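Local structure of WbbZ protein (Klebsiella pneumoniae subsp. pneumoniae NTUH-K2044, 6X1L) at residues I100-S104 and T147-A151; C124-I128 and A253-S258; K27-G31 and F71-N76. The protein is of unknown function but probably transfers a pyruvyl group to a polysaccharide. All blocks are in the same frame, centred on the assembly; numbering follows the deposited sequence.

Contact 1 of 3, residues I100-S104 and T147-A151; sequences IIMPS and TDDMA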
# COMPACT_ATOMS: atom_id res chain seq x y z
N ILE A 100 -14.68 -23.01 -10.18
CA ILE A 100 -13.38 -23.48 -9.74
C ILE A 100 -12.93 -22.63 -8.56
O ILE A 100 -12.75 -21.41 -8.70
CB ILE A 100 -12.35 -23.43 -10.88
CG1 ILE A 100 -12.76 -24.36 -12.02
CG2 ILE A 100 -10.97 -23.81 -10.36
CD1 ILE A 100 -11.79 -24.37 -13.17
N ILE A 101 -12.76 -23.26 -7.41
CA ILE A 101 -12.28 -22.57 -6.22
C ILE A 101 -10.77 -22.74 -6.17
O ILE A 101 -10.26 -23.84 -5.95
CB ILE A 101 -12.95 -23.11 -4.95
CG1 ILE A 101 -14.46 -22.85 -5.00
CG2 ILE A 101 -12.33 -22.47 -3.71
CD1 ILE A 101 -15.21 -23.30 -3.76
N MSE A 102 -10.04 -21.64 -6.38
CA MSE A 102 -8.58 -21.66 -6.35
C MSE A 102 -8.10 -22.02 -4.93
O MSE A 102 -8.89 -21.90 -3.99
CB MSE A 102 -8.04 -20.31 -6.83
CG MSE A 102 -8.43 -20.00 -8.28
SE MSE A 102 -7.66 -21.26 -9.59
CE MSE A 102 -5.97 -20.30 -9.89
N PRO A 103 -6.83 -22.47 -4.78
CA PRO A 103 -6.39 -23.05 -3.50
C PRO A 103 -6.84 -22.30 -2.26
O PRO A 103 -6.42 -21.15 -2.02
CB PRO A 103 -4.86 -23.04 -3.63
CG PRO A 103 -4.64 -23.25 -5.09
CD PRO A 103 -5.75 -22.51 -5.79
N SER A 104 -7.68 -22.94 -1.45
CA SER A 104 -8.39 -22.24 -0.39
C SER A 104 -8.40 -23.06 0.90
O SER A 104 -8.19 -24.28 0.90
CB SER A 104 -9.84 -21.93 -0.80
OG SER A 104 -9.86 -20.98 -1.86
N THR A 147 -3.04 -28.50 -3.23
CA THR A 147 -1.83 -27.88 -3.75
C THR A 147 -1.54 -26.64 -2.90
O THR A 147 -2.36 -26.24 -2.07
CB THR A 147 -1.97 -27.54 -5.24
OG1 THR A 147 -0.72 -27.04 -5.74
CG2 THR A 147 -3.06 -26.51 -5.46
N ASP A 148 -0.37 -26.06 -3.11
CA ASP A 148 0.06 -24.92 -2.30
C ASP A 148 -0.83 -23.71 -2.54
O ASP A 148 -1.38 -23.51 -3.62
CB ASP A 148 1.51 -24.56 -2.62
CG ASP A 148 2.50 -25.56 -2.04
OD1 ASP A 148 2.31 -25.98 -0.88
OD2 ASP A 148 3.45 -25.92 -2.75
N ASP A 149 -0.97 -22.89 -1.49
CA ASP A 149 -1.53 -21.55 -1.64
C ASP A 149 -0.90 -20.85 -2.83
O ASP A 149 0.27 -21.07 -3.16
CB ASP A 149 -1.30 -20.75 -0.36
CG ASP A 149 -1.87 -19.33 -0.44
OD1 ASP A 149 -3.07 -19.13 -0.14
OD2 ASP A 149 -1.10 -18.40 -0.80
N MSE A 150 -1.69 -20.03 -3.51
CA MSE A 150 -1.23 -19.36 -4.73
C MSE A 150 0.05 -18.54 -4.51
O MSE A 150 0.89 -18.45 -5.41
CB MSE A 150 -2.32 -18.44 -5.29
CG MSE A 150 -3.55 -19.15 -5.84
SE MSE A 150 -3.13 -20.44 -7.24
CE MSE A 150 -2.43 -19.24 -8.60
N ALA A 151 0.20 -17.96 -3.32
CA ALA A 151 1.34 -17.07 -3.07
C ALA A 151 2.68 -17.76 -3.28
O ALA A 151 3.67 -17.08 -3.55
CB ALA A 151 1.27 -16.49 -1.66
O HOH W 1 -4.32 -19.40 -2.48
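T147 and P103 meet where two strands of a six-stranded parallel sheet run out, at its C-terminal edge, the place where Rossmann-like folds gather their loops. The sheet, in a family of the GT-B clan, is a useful example of how a single proline can knit such loops together. P103 sits where the chain of strand 98-104 turns a corner, and its ring packs against the chain that follows strand 144-146. T147 supplies the first touch: its methyl CG2 lies 3.6 Å from P103 CG. The OG1 of T147 is turned anti to the backbone N (chi1 -175°), which gives the ring the methyl branch and not the hydroxyl. At D148 the backbone takes over, the carbonyl oxygen resting 3.5 Å from P103 CB, while its side chain leaves the ring, its OD1 hydrogen-bonded to S258 OG. D149 keeps its CA near the ring but sends its side chain elsewhere: OD1 forms a salt bridge with R125, and OD2 takes a hydrogen bond from H229. A water joins the loops here, donating to P103 O at 2.8 Å and accepting from M150 N at 2.9 Å, with a weaker link to D149 OD1. Selenomethionine M150 is bent at chi2 and chi3, and the fold of its chain lays SE 3.6 Å from P103 CD. Its CE stands 3.9 Å from CE of selenomethionine M102, whose own bent chain brings it round to this side. F11 of helix 6-21 touches both selenomethionines, and I38 of helix 33-48 touches M150. Finally, D149 and A151 form an Asx turn: A151 N donates to D149 OD2 at 2.9 Å, arriving 44° above the carboxylate plane.

Contact 2 of 3, residues C124-I128 and A253-S258; sequences CRENI and AVYNYS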
# COMPACT_ATOMS: atom_id res chain seq x y z
N CYS A 124 -7.66 -27.22 -2.58
CA CYS A 124 -7.42 -27.05 -1.16
C CYS A 124 -5.94 -26.76 -0.92
O CYS A 124 -5.07 -27.42 -1.50
CB CYS A 124 -7.84 -28.31 -0.39
SG CYS A 124 -9.44 -28.96 -0.92
N ARG A 125 -5.66 -25.78 -0.07
CA ARG A 125 -4.29 -25.37 0.17
C ARG A 125 -3.68 -26.01 1.42
O ARG A 125 -2.56 -25.65 1.79
CB ARG A 125 -4.20 -23.84 0.26
CG ARG A 125 -4.90 -23.21 1.45
CD ARG A 125 -4.80 -21.68 1.37
NE ARG A 125 -5.35 -21.03 2.55
CZ ARG A 125 -5.44 -19.72 2.71
NH1 ARG A 125 -5.03 -18.90 1.74
NH2 ARG A 125 -5.96 -19.21 3.82
N GLU A 126 -4.38 -26.94 2.06
CA GLU A 126 -3.79 -27.72 3.14
C GLU A 126 -4.61 -29.00 3.33
O GLU A 126 -5.66 -29.19 2.71
CB GLU A 126 -3.69 -26.92 4.45
CG GLU A 126 -4.67 -25.76 4.58
CD GLU A 126 -6.05 -26.21 5.01
OE1 GLU A 126 -6.21 -27.40 5.35
OE2 GLU A 126 -6.97 -25.36 5.02
N ASN A 127 -4.11 -29.86 4.22
CA ASN A 127 -4.64 -31.22 4.37
C ASN A 127 -5.97 -31.25 5.10
O ASN A 127 -6.75 -32.20 4.91
CB ASN A 127 -3.63 -32.09 5.11
CG ASN A 127 -2.61 -32.72 4.19
OD1 ASN A 127 -2.96 -33.27 3.15
ND2 ASN A 127 -1.34 -32.64 4.57
N ILE A 128 -6.24 -30.27 5.96
CA ILE A 128 -7.49 -30.27 6.72
C ILE A 128 -8.66 -29.98 5.79
O ILE A 128 -9.69 -30.65 5.84
CB ILE A 128 -7.41 -29.27 7.88
CG1 ILE A 128 -6.29 -29.66 8.84
CG2 ILE A 128 -8.75 -29.21 8.60
CD1 ILE A 128 -6.27 -28.85 10.12
N ALA A 253 -2.42 -25.37 9.64
CA ALA A 253 -2.61 -26.32 8.55
C ALA A 253 -1.80 -25.94 7.32
O ALA A 253 -1.25 -26.81 6.63
CB ALA A 253 -4.10 -26.44 8.20
N VAL A 254 -1.72 -24.65 7.01
CA VAL A 254 -0.90 -24.23 5.87
C VAL A 254 0.58 -24.45 6.17
O VAL A 254 1.36 -24.84 5.29
CB VAL A 254 -1.20 -22.77 5.48
CG1 VAL A 254 -0.27 -22.31 4.38
CG2 VAL A 254 -2.66 -22.62 5.05
N TYR A 255 0.98 -24.22 7.42
CA TYR A 255 2.37 -24.44 7.81
C TYR A 255 2.77 -25.90 7.63
O TYR A 255 3.84 -26.20 7.07
CB TYR A 255 2.60 -24.01 9.26
CG TYR A 255 3.95 -24.42 9.78
CD1 TYR A 255 5.08 -23.64 9.54
CD2 TYR A 255 4.12 -25.59 10.51
CE1 TYR A 255 6.33 -24.02 10.01
CE2 TYR A 255 5.36 -25.98 10.98
CZ TYR A 255 6.46 -25.19 10.73
OH TYR A 255 7.70 -25.56 11.20
N ASN A 256 1.94 -26.82 8.11
CA ASN A 256 2.28 -28.24 8.03
C ASN A 256 2.37 -28.72 6.59
O ASN A 256 3.19 -29.59 6.28
CB ASN A 256 1.26 -29.07 8.81
CG ASN A 256 1.40 -28.91 10.31
OD1 ASN A 256 2.50 -28.71 10.83
ND2 ASN A 256 0.28 -28.99 11.03
N TYR A 257 1.55 -28.17 5.69
CA TYR A 257 1.54 -28.64 4.31
C TYR A 257 2.61 -27.98 3.44
O TYR A 257 3.20 -28.65 2.59
CB TYR A 257 0.17 -28.40 3.68
CG TYR A 257 0.07 -28.96 2.28
CD1 TYR A 257 0.01 -30.34 2.06
CD2 TYR A 257 0.05 -28.12 1.17
CE1 TYR A 257 -0.07 -30.86 0.78
CE2 TYR A 257 -0.03 -28.63 -0.11
CZ TYR A 257 -0.09 -30.00 -0.30
OH TYR A 257 -0.17 -30.50 -1.58
N SER A 258 2.88 -26.69 3.65
CA SER A 258 3.67 -25.91 2.70
C SER A 258 4.97 -25.34 3.26
O SER A 258 5.92 -25.18 2.50
CB SER A 258 2.83 -24.74 2.15
OG SER A 258 1.73 -25.21 1.39
O HOH W 2 -0.63 -23.77 1.17
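E126 and A253 form the centre of a contact in which the N-cap of helix 127-135 lies against helix 250-259. Packing, helped by one water between R125 O and the S258 hydroxyl, holds the two segments together, an example of polar residues pressing their aliphatic parts on a helix. E126 CB abuts A253 O at 3.3 Å, and the chain then bends at chi2, so that CG and the carboxylate end pass over the methyl of A253. The same CG is 3.8 Å from V254 CG2, the two side chains crossing at about a right angle. Past the cap, I128 adds its CD1 to the A253 methyl at 3.8 Å. On the other flank the ring of Y257 is bordered by polar groups: N127 ND2 comes to its edge, near the ring plane, at 3.7 Å from CD1, with amide and ring planes 85° apart, while R125 O approaches CD2 obliquely. Y257 CG lies anti to the backbone N (chi1 -176°), which carries the ring across the turn at R125 and E126.

What positions these groups lies one shell out. E126 caps a backbone N of helix 127-135, and its OE2 is further held by the hydroxyls of T129 and T105. R125 runs past V254 with NE on T105 OG1 and NH1 in a salt bridge with D149. S258 OG, bonded to D148, has a second partner in a water that also donates to the backbone of the facing segment. That water sits 2.8 Å from R125 O and 2.8 Å from S258 OG, giving a hydrogen to each.

Contact 3 of 3, residues K27-G31 and F71-N76; sequences KANPG and FGGGGN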
# COMPACT_ATOMS: atom_id res chain seq x y z
N LYS A 27 -12.97 -13.85 -10.38
CA LYS A 27 -13.30 -12.97 -9.27
C LYS A 27 -12.22 -13.11 -8.21
O LYS A 27 -12.10 -14.18 -7.58
CB LYS A 27 -14.67 -13.28 -8.68
CG LYS A 27 -15.06 -12.34 -7.54
CD LYS A 27 -15.17 -10.91 -8.04
CE LYS A 27 -15.28 -9.90 -6.90
NZ LYS A 27 -14.01 -9.75 -6.14
N ALA A 28 -11.44 -12.06 -8.01
CA ALA A 28 -10.43 -12.06 -6.95
C ALA A 28 -11.10 -12.07 -5.59
O ALA A 28 -12.12 -11.42 -5.37
CB ALA A 28 -9.52 -10.84 -7.08
N ASN A 29 -10.51 -12.82 -4.67
CA ASN A 29 -11.00 -12.84 -3.30
C ASN A 29 -10.80 -11.47 -2.65
O ASN A 29 -9.68 -10.94 -2.69
CB ASN A 29 -10.27 -13.92 -2.50
CG ASN A 29 -10.85 -14.12 -1.11
OD1 ASN A 29 -12.06 -14.22 -0.95
ND2 ASN A 29 -9.98 -14.18 -0.11
N PRO A 30 -11.83 -10.87 -2.08
CA PRO A 30 -11.63 -9.64 -1.30
C PRO A 30 -11.05 -9.93 0.07
O PRO A 30 -11.14 -11.05 0.59
CB PRO A 30 -13.05 -9.06 -1.17
CG PRO A 30 -13.88 -9.82 -2.16
CD PRO A 30 -13.26 -11.17 -2.27
N GLY A 31 -10.43 -8.92 0.65
CA GLY A 31 -9.86 -9.05 1.97
C GLY A 31 -8.72 -8.08 2.17
O GLY A 31 -8.64 -7.05 1.50
N PHE A 71 -12.99 -18.62 -8.86
CA PHE A 71 -13.09 -17.89 -7.60
C PHE A 71 -11.72 -17.88 -6.93
O PHE A 71 -11.16 -18.94 -6.62
CB PHE A 71 -14.14 -18.51 -6.68
CG PHE A 71 -14.40 -17.70 -5.45
CD1 PHE A 71 -15.01 -16.45 -5.54
CD2 PHE A 71 -14.04 -18.17 -4.20
CE1 PHE A 71 -15.24 -15.70 -4.41
CE2 PHE A 71 -14.28 -17.42 -3.06
CZ PHE A 71 -14.88 -16.18 -3.17
N GLY A 72 -11.18 -16.68 -6.70
CA GLY A 72 -9.82 -16.56 -6.22
C GLY A 72 -9.61 -17.25 -4.89
O GLY A 72 -10.53 -17.39 -4.08
N GLY A 73 -8.38 -17.68 -4.66
CA GLY A 73 -8.05 -18.40 -3.45
C GLY A 73 -8.13 -17.52 -2.22
O GLY A 73 -8.23 -16.30 -2.29
N GLY A 74 -8.08 -18.16 -1.06
CA GLY A 74 -8.09 -17.45 0.20
C GLY A 74 -8.74 -18.30 1.28
O GLY A 74 -8.94 -19.50 1.12
N GLY A 75 -9.05 -17.63 2.38
CA GLY A 75 -9.65 -18.29 3.52
C GLY A 75 -10.92 -17.60 3.98
O GLY A 75 -11.18 -17.49 5.18
N ASN A 76 -11.73 -17.14 3.03
CA ASN A 76 -12.97 -16.46 3.38
C ASN A 76 -14.11 -17.43 3.66
O ASN A 76 -15.03 -17.10 4.42
CB ASN A 76 -13.36 -15.48 2.27
CG ASN A 76 -14.44 -14.51 2.71
OD1 ASN A 76 -15.63 -14.79 2.56
ND2 ASN A 76 -14.03 -13.37 3.24
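N29 and F71 both swing CG anti to the backbone N (chi1 -173° in each), which lays the amide over the glycine-rich turn FGGGGN and carries the phenyl ring toward it. The turn follows strand 67-71, beside strand 23-27 in the parallel sheet, and such loops at the C-terminal edge of a Rossmann-like sheet illustrate how glycines let a chain hug its neighbour. N29 CB is only 3.1 Å from G73 O, and ND2 lies 3.8 Å from G74 CA, whose backbone is stretched to phi 150°, a conformation that glycine reaches easily. The N29 amide is turned 69° from the ring plane, with OD1 4.1 Å from F71 CZ and 3.7 Å from N76 CB; this buried oxygen has no hydrogen-bond partner in the model, whereas ND2 has a weak one in D35. N76 meets the N29 amide through CB, and its OD1 accepts a hydrogen bond from G85 N.

Where the strands end, G72 N donates to K27 O at 2.8 Å. Beyond this, K27 is tied by D198 and D201, and its NZ also reaches A28 O, in the carbonyl plane, at 2.6 Å.

Overall arrangement
Contacts 1 to 3 line the C-terminal edge of the six-stranded parallel sheet. Contact 3 comes first along the chain, joining the ends of strands 23-27 and 67-71 and the loops that follow; contacts 1 and 2 come next with alternating segments, so that they interlock. The centre of contact 1 is about 10 Å from that of contact 3 and about 11 Å from that of contact 2, while the centres of contacts 2 and 3 lie about 17 Å apart. Strands 67-71 and 98-104 are neighbours, which joins contact 3 to contact 1. Contact 2 reaches outward to helix 250-259, which precedes strand 266-268 of the four-stranded sheet, consistent with the two-part architecture of the GT-B clan.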